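Local coordinates for centrosomal protein of 104 kDa (PDB 5LPH) that is required for ciliogenesis and for structural integrity at the ciliary tip, and interacts with tubulin, here as its TOG domain, at residues C137-I142 against L176-S181; T89-V94 against K131-H136; V144-T149 against N162-M167. One frame throughout, in Å; residues are numbered along the deposited sequence. Where two conformers were deposited one is given.

Contact 1 of 3, residues C137-I142 against L176-S181; sequences CVERTI and LQIIPS
V138 on helix 131-147 packs against I178 and I179 on helix 178-183, forming a small aliphatic patch inside the HEAT-repeat helical array of the TOG domain. I142 and the isoleucines I178 and I179 fall in HEAT repeat 1, and the contact brings the short helix 178-183 against the flank of the long one. Q177, with positive phi (61°), is the first residue to depart from helical geometry after a preceding helix; the chain turns there and delivers the two isoleucines to V138. One branch of the valine does the touching. With CG1 anti to the backbone N (chi1 170°), that methyl faces the other segment and sits 3.7 Å from CG2 of I178, the two side chains crossing at a slant. The same V138 CG1 also meets CG1 of I179 at 4.1 Å, this time with the side chains at about a right angle, and so it is shared between two consecutive residues. I178 uses its CG2 branch twice: beyond the valine it touches, more loosely, CG of E139, whose aliphatic part borders the patch. I178 also rests on A135, a turn earlier on helix 131-147. The other side of the patch runs deeper, for I142 and I179 both lean on I164, joining this seam to helix 154-169. No hydrogen bond crosses between the segments; dispersion and the burial of methyl and methylene groups hold them together. One helical turn on from V138, I142 adds the last touch, its CG1 lying 4.2 Å from CG1 of I179.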
loop_
_atom_site.group_PDB
_atom_site.type_symbol
_atom_site.label_atom_id
_atom_site.label_comp_id
_atom_site.label_asym_id
_atom_site.label_seq_id
_atom_site.Cartn_x
_atom_site.Cartn_y
_atom_site.Cartn_z
ATOM N N CYS A 137 0.221 -3.643 -11.328
ATOM C CA CYS A 137 -0.121 -2.305 -10.828
ATOM C C CYS A 137 -0.005 -2.217 -9.313
ATOM O O CYS A 137 0.605 -1.292 -8.772
ATOM C CB CYS A 137 -1.542 -1.918 -11.231
ATOM S SG CYS A 137 -1.774 -1.733 -13.008
ATOM N N VAL A 138 -0.575 -3.211 -8.643
ATOM C CA VAL A 138 -0.597 -3.254 -7.189
ATOM C C VAL A 138 0.811 -3.437 -6.604
ATOM O O VAL A 138 1.205 -2.684 -5.710
ATOM C CB VAL A 138 -1.573 -4.346 -6.693
ATOM C CG1 VAL A 138 -1.435 -4.579 -5.200
ATOM C CG2 VAL A 138 -3.004 -3.948 -7.026
ATOM N N GLU A 139 1.562 -4.413 -7.114
ATOM C CA GLU A 139 2.899 -4.733 -6.573
ATOM C C GLU A 139 3.924 -3.610 -6.745
ATOM O O GLU A 139 4.795 -3.434 -5.899
ATOM C CB GLU A 139 3.450 -6.031 -7.191
ATOM C CG GLU A 139 2.677 -7.284 -6.798
ATOM C CD GLU A 139 2.975 -8.498 -7.678
ATOM O OE1 GLU A 139 3.168 -8.322 -8.900
ATOM O OE2 GLU A 139 2.992 -9.640 -7.156
ATOM N N ARG A 140 3.827 -2.869 -7.845
ATOM C CA ARG A 140 4.752 -1.762 -8.115
ATOM C C ARG A 140 4.425 -0.465 -7.380
ATOM O O ARG A 140 5.316 0.369 -7.237
ATOM C CB ARG A 140 4.824 -1.478 -9.621
ATOM C CG ARG A 140 5.347 -2.625 -10.477
ATOM C CD ARG A 140 6.754 -3.049 -10.093
ATOM N NE ARG A 140 7.747 -2.000 -10.323
ATOM C CZ ARG A 140 8.976 -1.974 -9.801
ATOM N NH1 ARG A 140 9.402 -2.927 -8.971
ATOM N NH2 ARG A 140 9.795 -0.974 -10.107
ATOM N N THR A 141 3.177 -0.291 -6.928
ATOM C CA THR A 141 2.726 0.969 -6.317
ATOM C C THR A 141 2.460 0.910 -4.818
ATOM O O THR A 141 2.768 1.876 -4.120
ATOM C CB THR A 141 1.463 1.514 -7.005
ATOM O OG1 THR A 141 0.393 0.572 -6.887
ATOM C CG2 THR A 141 1.740 1.798 -8.470
ATOM N N ILE A 142 1.895 -0.192 -4.315
ATOM C CA ILE A 142 1.487 -0.242 -2.899
ATOM C C ILE A 142 2.653 -0.060 -1.910
ATOM O O ILE A 142 2.503 0.685 -0.944
ATOM C CB ILE A 142 0.595 -1.486 -2.534
ATOM C CG1 ILE A 142 0.097 -1.447 -1.084
ATOM C CG2 ILE A 142 1.320 -2.820 -2.600
ATOM C CD1 ILE A 142 -0.720 -0.244 -0.723
ATOM N N LEU A 176 -6.904 -11.043 -5.292
ATOM C CA LEU A 176 -5.482 -11.409 -5.368
ATOM C C LEU A 176 -4.794 -11.615 -4.023
ATOM O O LEU A 176 -3.713 -12.207 -3.983
ATOM C CB LEU A 176 -4.699 -10.352 -6.149
ATOM C CG LEU A 176 -5.101 -10.165 -7.614
ATOM C CD1 LEU A 176 -4.598 -8.831 -8.140
ATOM C CD2 LEU A 176 -4.573 -11.315 -8.461
ATOM N N GLN A 177 -5.388 -11.094 -2.946
ATOM C CA GLN A 177 -4.849 -11.233 -1.582
ATOM C C GLN A 177 -3.456 -10.618 -1.368
ATOM O O GLN A 177 -2.719 -11.021 -0.459
ATOM C CB GLN A 177 -4.834 -12.708 -1.145
ATOM C CG GLN A 177 -6.159 -13.435 -1.305
ATOM C CD GLN A 177 -6.108 -14.870 -0.801
ATOM O OE1 GLN A 177 -5.108 -15.310 -0.222
ATOM N NE2 GLN A 177 -7.191 -15.612 -1.024
ATOM N N ILE A 178 -3.115 -9.616 -2.171
ATOM C CA ILE A 178 -1.769 -9.041 -2.169
ATOM C C ILE A 178 -1.588 -8.019 -1.042
ATOM O O ILE A 178 -0.576 -8.050 -0.337
ATOM C CB ILE A 178 -1.443 -8.398 -3.541
ATOM C CG1 ILE A 178 -1.361 -9.483 -4.623
ATOM C CG2 ILE A 178 -0.134 -7.622 -3.493
ATOM C CD1 ILE A 178 -1.494 -8.946 -6.030
ATOM N N ILE A 179 -2.553 -7.111 -0.884
ATOM C CA ILE A 179 -2.395 -5.970 0.033
ATOM C C ILE A 179 -2.279 -6.387 1.502
ATOM O O ILE A 179 -1.409 -5.867 2.201
ATOM C CB ILE A 179 -3.466 -4.864 -0.206
ATOM C CG1 ILE A 179 -3.122 -4.130 -1.511
ATOM C CG2 ILE A 179 -3.530 -3.870 0.956
ATOM C CD1 ILE A 179 -4.204 -3.224 -2.058
ATOM N N PRO A 180 -3.138 -7.320 1.971
ATOM C CA PRO A 180 -2.970 -7.838 3.333
ATOM C C PRO A 180 -1.569 -8.361 3.648
ATOM O O PRO A 180 -1.091 -8.185 4.764
ATOM C CB PRO A 180 -4.009 -8.955 3.397
ATOM C CG PRO A 180 -5.119 -8.428 2.555
ATOM C CD PRO A 180 -4.430 -7.749 1.400
ATOM N N SER A 181 -0.912 -8.967 2.666
ATOM C CA SER A 181 0.445 -9.483 2.840
ATOM C C SER A 181 1.505 -8.406 3.103
ATOM O O SER A 181 2.495 -8.682 3.771
ATOM C CB SER A 181 0.839 -10.331 1.631
ATOM O OG SER A 181 2.177 -10.768 1.736
#

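Contact 2 of 3, residues T89-V94 against K131-H136; sequences TLRASV and KLETAH
Segments 89-94 and 131-136, on helices 83-100 and 131-147, run nearly parallel in the stacked helical array of this TOG domain, 11° apart, with axes 11.0 Å from each other, and the gap is spanned largely by R91, E133 and H136. On the inner side, L90 places CD1 4.3 Å from CG of E133 and also packs on I119 and I124 of helix 106-126. H136 reaches across with its CG anti to the backbone N (chi1 -178°), bringing the imidazole to R91, with L90 CD2 on the same side of the ring plane as R91 NH2 and V94 CG1 on the opposite side, both oblique. R91, an exposed residue deposited in two conformers, extends its chain past the histidine; in the conformer described, NH2 lies 3.3 Å above one ring face, toward the rim, with the guanidinium and ring planes 47° apart. In this conformer its NH1 forms a salt bridge to E133 OE1 at 3.4 Å, whose hydrogen bond is weak and bent, while E133 OE2 is hydrogen-bonded to S130 OG. With an alanine in place of H136, the bridging water would probably lose its hold on this helix and a gap would open beside L90 and V94. That water lies in the plane of the imidazole at its edge, 3.0 Å from H136 NE2, and donates to the backbone O of R91 at 2.7 Å.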
loop_
_atom_site.group_PDB
_atom_site.type_symbol
_atom_site.label_atom_id
_atom_site.label_comp_id
_atom_site.label_asym_id
_atom_site.label_seq_id
_atom_site.Cartn_x
_atom_site.Cartn_y
_atom_site.Cartn_z
ATOM N N THR A 89 1.913 -0.041 -22.699
ATOM C CA THR A 89 1.427 1.268 -22.286
ATOM C C THR A 89 1.062 1.296 -20.795
ATOM O O THR A 89 1.364 2.267 -20.095
ATOM C CB THR A 89 0.240 1.700 -23.167
ATOM O OG1 THR A 89 0.685 1.821 -24.524
ATOM C CG2 THR A 89 -0.297 3.026 -22.732
ATOM N N LEU A 90 0.425 0.227 -20.323
ATOM C CA LEU A 90 0.126 0.061 -18.902
ATOM C C LEU A 90 1.394 0.024 -18.052
ATOM O O LEU A 90 1.451 0.694 -17.021
ATOM C CB LEU A 90 -0.712 -1.200 -18.671
ATOM C CG LEU A 90 -1.136 -1.505 -17.228
ATOM C CD1 LEU A 90 -2.511 -2.149 -17.204
ATOM C CD2 LEU A 90 -0.137 -2.399 -16.502
ATOM N N ARG A 91 2.394 -0.749 -18.484
ATOM C CA ARG A 91 3.648 -0.902 -17.725
ATOM C C ARG A 91 4.473 0.389 -17.676
ATOM O O ARG A 91 5.103 0.693 -16.658
ATOM C CB ARG A 91 4.492 -2.072 -18.269
ATOM C CG ARG A 91 3.884 -3.436 -17.942
ATOM C CD ARG A 91 4.707 -4.652 -18.338
ATOM N NE ARG A 91 3.851 -5.843 -18.283
ATOM C CZ ARG A 91 3.883 -6.761 -17.319
ATOM N NH1 ARG A 91 3.043 -7.786 -17.357
ATOM N NH2 ARG A 91 4.758 -6.668 -16.330
ATOM N N ALA A 92 4.459 1.147 -18.769
ATOM C CA ALA A 92 5.146 2.438 -18.824
ATOM C C ALA A 92 4.443 3.474 -17.944
ATOM O O ALA A 92 5.098 4.277 -17.278
ATOM C CB ALA A 92 5.213 2.935 -20.254
ATOM N N SER A 93 3.112 3.451 -17.956
ATOM C CA SER A 93 2.311 4.338 -17.121
ATOM C C SER A 93 2.479 4.044 -15.632
ATOM O O SER A 93 2.592 4.968 -14.829
ATOM C CB SER A 93 0.839 4.267 -17.519
ATOM O OG SER A 93 0.698 4.675 -18.865
ATOM N N VAL A 94 2.518 2.763 -15.277
ATOM C CA VAL A 94 2.767 2.352 -13.894
ATOM C C VAL A 94 4.160 2.786 -13.423
ATOM O O VAL A 94 4.325 3.176 -12.262
ATOM C CB VAL A 94 2.539 0.829 -13.707
ATOM C CG1 VAL A 94 3.070 0.339 -12.368
ATOM C CG2 VAL A 94 1.054 0.513 -13.816
ATOM N N LYS A 131 -5.401 -10.924 -14.645
ATOM C CA LYS A 131 -5.013 -10.740 -13.247
ATOM C C LYS A 131 -3.524 -10.416 -13.061
ATOM O O LYS A 131 -3.155 -9.818 -12.053
ATOM C CB LYS A 131 -5.356 -12.000 -12.435
ATOM C CG LYS A 131 -6.845 -12.263 -12.263
ATOM C CD LYS A 131 -7.085 -13.600 -11.572
ATOM C CE LYS A 131 -8.570 -13.887 -11.383
ATOM N NZ LYS A 131 -9.233 -12.926 -10.456
ATOM N N LEU A 132 -2.671 -10.831 -14.002
ATOM C CA LEU A 132 -1.241 -10.481 -13.949
ATOM C C LEU A 132 -0.986 -8.975 -14.115
ATOM O O LEU A 132 -0.037 -8.445 -13.540
ATOM C CB LEU A 132 -0.430 -11.262 -14.993
ATOM C CG LEU A 132 -0.259 -12.770 -14.786
ATOM C CD1 LEU A 132 0.439 -13.377 -15.997
ATOM C CD2 LEU A 132 0.516 -13.079 -13.511
ATOM N N GLU A 133 -1.822 -8.300 -14.902
ATOM C CA GLU A 133 -1.729 -6.841 -15.052
ATOM C C GLU A 133 -2.159 -6.117 -13.781
ATOM O O GLU A 133 -1.438 -5.245 -13.287
ATOM C CB GLU A 133 -2.553 -6.341 -16.245
ATOM C CG GLU A 133 -1.792 -6.366 -17.559
ATOM C CD GLU A 133 -1.466 -7.773 -18.025
ATOM O OE1 GLU A 133 -0.263 -8.086 -18.188
ATOM O OE2 GLU A 133 -2.416 -8.569 -18.206
ATOM N N THR A 134 -3.328 -6.487 -13.256
ATOM C CA THR A 134 -3.815 -5.947 -11.986
ATOM C C THR A 134 -2.772 -6.128 -10.890
ATOM O O THR A 134 -2.435 -5.175 -10.190
ATOM C CB THR A 134 -5.143 -6.597 -11.561
ATOM O OG1 THR A 134 -6.129 -6.363 -12.570
ATOM C CG2 THR A 134 -5.643 -6.011 -10.247
ATOM N N ALA A 135 -2.236 -7.340 -10.782
ATOM C CA ALA A 135 -1.174 -7.638 -9.819
ATOM C C ALA A 135 0.055 -6.750 -10.010
ATOM O O ALA A 135 0.638 -6.282 -9.040
ATOM C CB ALA A 135 -0.784 -9.108 -9.894
ATOM N N HIS A 136 0.450 -6.532 -11.261
ATOM C CA HIS A 136 1.598 -5.670 -11.563
ATOM C C HIS A 136 1.394 -4.219 -11.066
ATOM O O HIS A 136 2.288 -3.657 -10.440
ATOM C CB HIS A 136 1.920 -5.697 -13.062
ATOM C CG HIS A 136 3.105 -4.864 -13.432
ATOM N ND1 HIS A 136 4.404 -5.296 -13.268
ATOM C CD2 HIS A 136 3.185 -3.613 -13.940
ATOM C CE1 HIS A 136 5.234 -4.349 -13.668
ATOM N NE2 HIS A 136 4.518 -3.319 -14.082
HETATM O O HOH W 1 6.058 -0.815 -14.644
#

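Contact 3 of 3, residues V144-T149 against N162-M167; sequences VLLTRT and NFIQEM
The end of helix 131-147 and the turn after it pass beside helix 154-169, the backbones coming nearest at L145 and I164, whose CA atoms are 7.6 Å apart. These two aliphatic side chains slide past each other in opposite directions, and L145 CD2 reaches 3.9 Å from I164 CG1. The same methyl also meets the F163 ring, 3.4 Å from its CD2, a tight approach at about a right angle between the side chains. In another direction, L145 CD2 comes near CE of M167, modelled as selenomethionine. I164 has CG1 anti to its carbonyl carbon (chi1 -66°), and its chain extends toward L146, so that I164 CD1 lies 3.7 Å from L146 CD2. T149 meets that CD1 tip to tip through its CG2 methyl, at 4.1 Å. The hydroxyl of T149 is occupied on its own segment: OG1 donates to L146 O, which also receives T149 N, so this one carbonyl takes two bonds from the same residue. L145 is backed by F109 and L113 of helix 106-126, and L146 by L202 of helix 193-210, which places the seam in the middle of the array within HEAT repeat 1. With no hydrogen bond passing between the segments, the pairing depends on the fit of hydrocarbon shapes, consistent with T149 turning its methyl to I164 while its hydroxyl bonds to L146 O.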
loop_
_atom_site.group_PDB
_atom_site.type_symbol
_atom_site.label_atom_id
_atom_site.label_comp_id
_atom_site.label_asym_id
_atom_site.label_seq_id
_atom_site.Cartn_x
_atom_site.Cartn_y
_atom_site.Cartn_z
ATOM N N VAL A 144 5.409 1.645 -2.295
ATOM C CA VAL A 144 5.826 3.042 -2.364
ATOM C C VAL A 144 4.772 3.924 -1.690
ATOM O O VAL A 144 5.101 4.904 -1.019
ATOM C CB VAL A 144 6.048 3.493 -3.822
ATOM C CG1 VAL A 144 6.519 4.936 -3.868
ATOM C CG2 VAL A 144 7.076 2.594 -4.500
ATOM N N LEU A 145 3.507 3.563 -1.871
ATOM C CA LEU A 145 2.406 4.265 -1.228
ATOM C C LEU A 145 2.417 4.097 0.297
ATOM O O LEU A 145 2.078 5.036 1.019
ATOM C CB LEU A 145 1.079 3.796 -1.824
ATOM C CG LEU A 145 -0.140 4.709 -1.737
ATOM C CD1 LEU A 145 0.141 6.158 -2.110
ATOM C CD2 LEU A 145 -1.217 4.155 -2.644
ATOM N N LEU A 146 2.828 2.919 0.777
ATOM C CA LEU A 146 2.997 2.683 2.223
ATOM C C LEU A 146 4.085 3.551 2.850
ATOM O O LEU A 146 3.940 3.956 3.998
ATOM C CB LEU A 146 3.289 1.211 2.546
ATOM C CG LEU A 146 2.096 0.263 2.687
ATOM C CD1 LEU A 146 2.617 -1.168 2.771
ATOM C CD2 LEU A 146 1.238 0.598 3.903
ATOM N N THR A 147 5.167 3.818 2.119
ATOM C CA THR A 147 6.191 4.769 2.583
ATOM C C THR A 147 5.615 6.178 2.806
ATOM O O THR A 147 5.997 6.841 3.768
ATOM C CB THR A 147 7.415 4.866 1.648
ATOM O OG1 THR A 147 6.984 5.160 0.320
ATOM C CG2 THR A 147 8.214 3.573 1.661
ATOM N N ARG A 148 4.681 6.609 1.952
ATOM C CA ARG A 148 3.999 7.901 2.135
ATOM C C ARG A 148 3.045 7.966 3.342
ATOM O O ARG A 148 2.650 9.066 3.740
ATOM C CB ARG A 148 3.228 8.331 0.870
ATOM C CG ARG A 148 4.038 8.519 -0.415
ATOM C CD ARG A 148 5.322 9.329 -0.268
ATOM N NE ARG A 148 5.131 10.701 0.222
ATOM C CZ ARG A 148 4.806 11.770 -0.515
ATOM N NH1 ARG A 148 4.582 11.686 -1.824
ATOM N NH2 ARG A 148 4.691 12.955 0.075
ATOM N N THR A 149 2.657 6.819 3.912
ATOM C CA THR A 149 1.911 6.811 5.177
ATOM C C THR A 149 2.811 7.096 6.396
ATOM O O THR A 149 2.303 7.217 7.507
ATOM C CB THR A 149 1.119 5.502 5.413
ATOM O OG1 THR A 149 2.015 4.398 5.558
ATOM C CG2 THR A 149 0.148 5.211 4.282
ATOM N N ASN A 162 -6.097 6.032 3.079
ATOM C CA ASN A 162 -7.432 5.871 2.484
ATOM C C ASN A 162 -7.386 5.246 1.081
ATOM O O ASN A 162 -8.237 4.412 0.759
ATOM C CB ASN A 162 -8.190 7.206 2.438
ATOM C CG ASN A 162 -8.706 7.647 3.804
ATOM O OD1 ASN A 162 -8.791 6.861 4.750
ATOM N ND2 ASN A 162 -9.081 8.915 3.900
ATOM N N PHE A 163 -6.399 5.627 0.260
ATOM C CA PHE A 163 -6.264 5.042 -1.082
ATOM C C PHE A 163 -5.925 3.548 -1.036
ATOM O O PHE A 163 -6.442 2.779 -1.843
ATOM C CB PHE A 163 -5.223 5.773 -1.941
ATOM C CG PHE A 163 -5.230 5.341 -3.396
ATOM C CD1 PHE A 163 -6.109 5.914 -4.314
ATOM C CD2 PHE A 163 -4.384 4.334 -3.840
ATOM C CE1 PHE A 163 -6.122 5.500 -5.644
ATOM C CE2 PHE A 163 -4.392 3.917 -5.166
ATOM C CZ PHE A 163 -5.263 4.495 -6.072
ATOM N N ILE A 164 -5.058 3.152 -0.105
ATOM C CA ILE A 164 -4.674 1.745 0.073
ATOM C C ILE A 164 -5.899 0.908 0.469
ATOM O O ILE A 164 -6.130 -0.175 -0.076
ATOM C CB ILE A 164 -3.541 1.590 1.117
ATOM C CG1 ILE A 164 -2.255 2.243 0.598
ATOM C CG2 ILE A 164 -3.284 0.115 1.435
ATOM C CD1 ILE A 164 -1.118 2.322 1.598
ATOM N N GLN A 165 -6.685 1.444 1.396
ATOM C CA GLN A 165 -7.954 0.844 1.828
ATOM C C GLN A 165 -8.958 0.736 0.669
ATOM O O GLN A 165 -9.611 -0.293 0.501
ATOM C CB GLN A 165 -8.510 1.648 3.001
ATOM C CG GLN A 165 -9.315 0.900 4.050
ATOM C CD GLN A 165 -9.751 1.817 5.183
ATOM O OE1 GLN A 165 -8.965 2.643 5.668
ATOM N NE2 GLN A 165 -10.996 1.674 5.620
ATOM N N GLU A 166 -9.034 1.785 -0.148
ATOM C CA GLU A 166 -9.878 1.817 -1.346
ATOM C C GLU A 166 -9.492 0.726 -2.360
ATOM O O GLU A 166 -10.368 0.035 -2.887
ATOM C CB GLU A 166 -9.788 3.200 -2.004
ATOM C CG GLU A 166 -10.983 3.593 -2.852
ATOM C CD GLU A 166 -10.856 4.995 -3.430
ATOM O OE1 GLU A 166 -10.269 5.886 -2.762
ATOM O OE2 GLU A 166 -11.348 5.206 -4.562
HETATM N N MSE A 167 -8.194 0.568 -2.623
HETATM C CA MSE A 167 -7.707 -0.454 -3.565
HETATM C C MSE A 167 -7.880 -1.844 -3.008
HETATM O O MSE A 167 -8.283 -2.746 -3.738
HETATM C CB MSE A 167 -6.227 -0.325 -3.945
HETATM C CG MSE A 167 -5.797 0.754 -4.921
HETATM SE SE MSE A 167 -4.013 0.176 -5.579
HETATM C CE MSE A 167 -2.954 0.285 -3.916
#

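All three contacts use helix 131-147, each at a different level, and all lie inside the TOG domain. I142 and I179 of contact 1, touching I164 and M167 of contact 3, join the two into one apolar core, centred 7 Å and 4 Å from the middle of the chain; contact 3 is nested in the loop that contact 1 closes, and contact 1 reaches the surface at E139. Contact 2, at 16 Å, is also largely buried, with R91 exposed at its flank; it joins contact 1 where V94 packs on C137 and R140. Only contact 2 adds a salt bridge, at its exposed arginine, and a water between the R91 backbone and H136. Contacts 2 and 3 do not touch, their centres being about 17 Å apart.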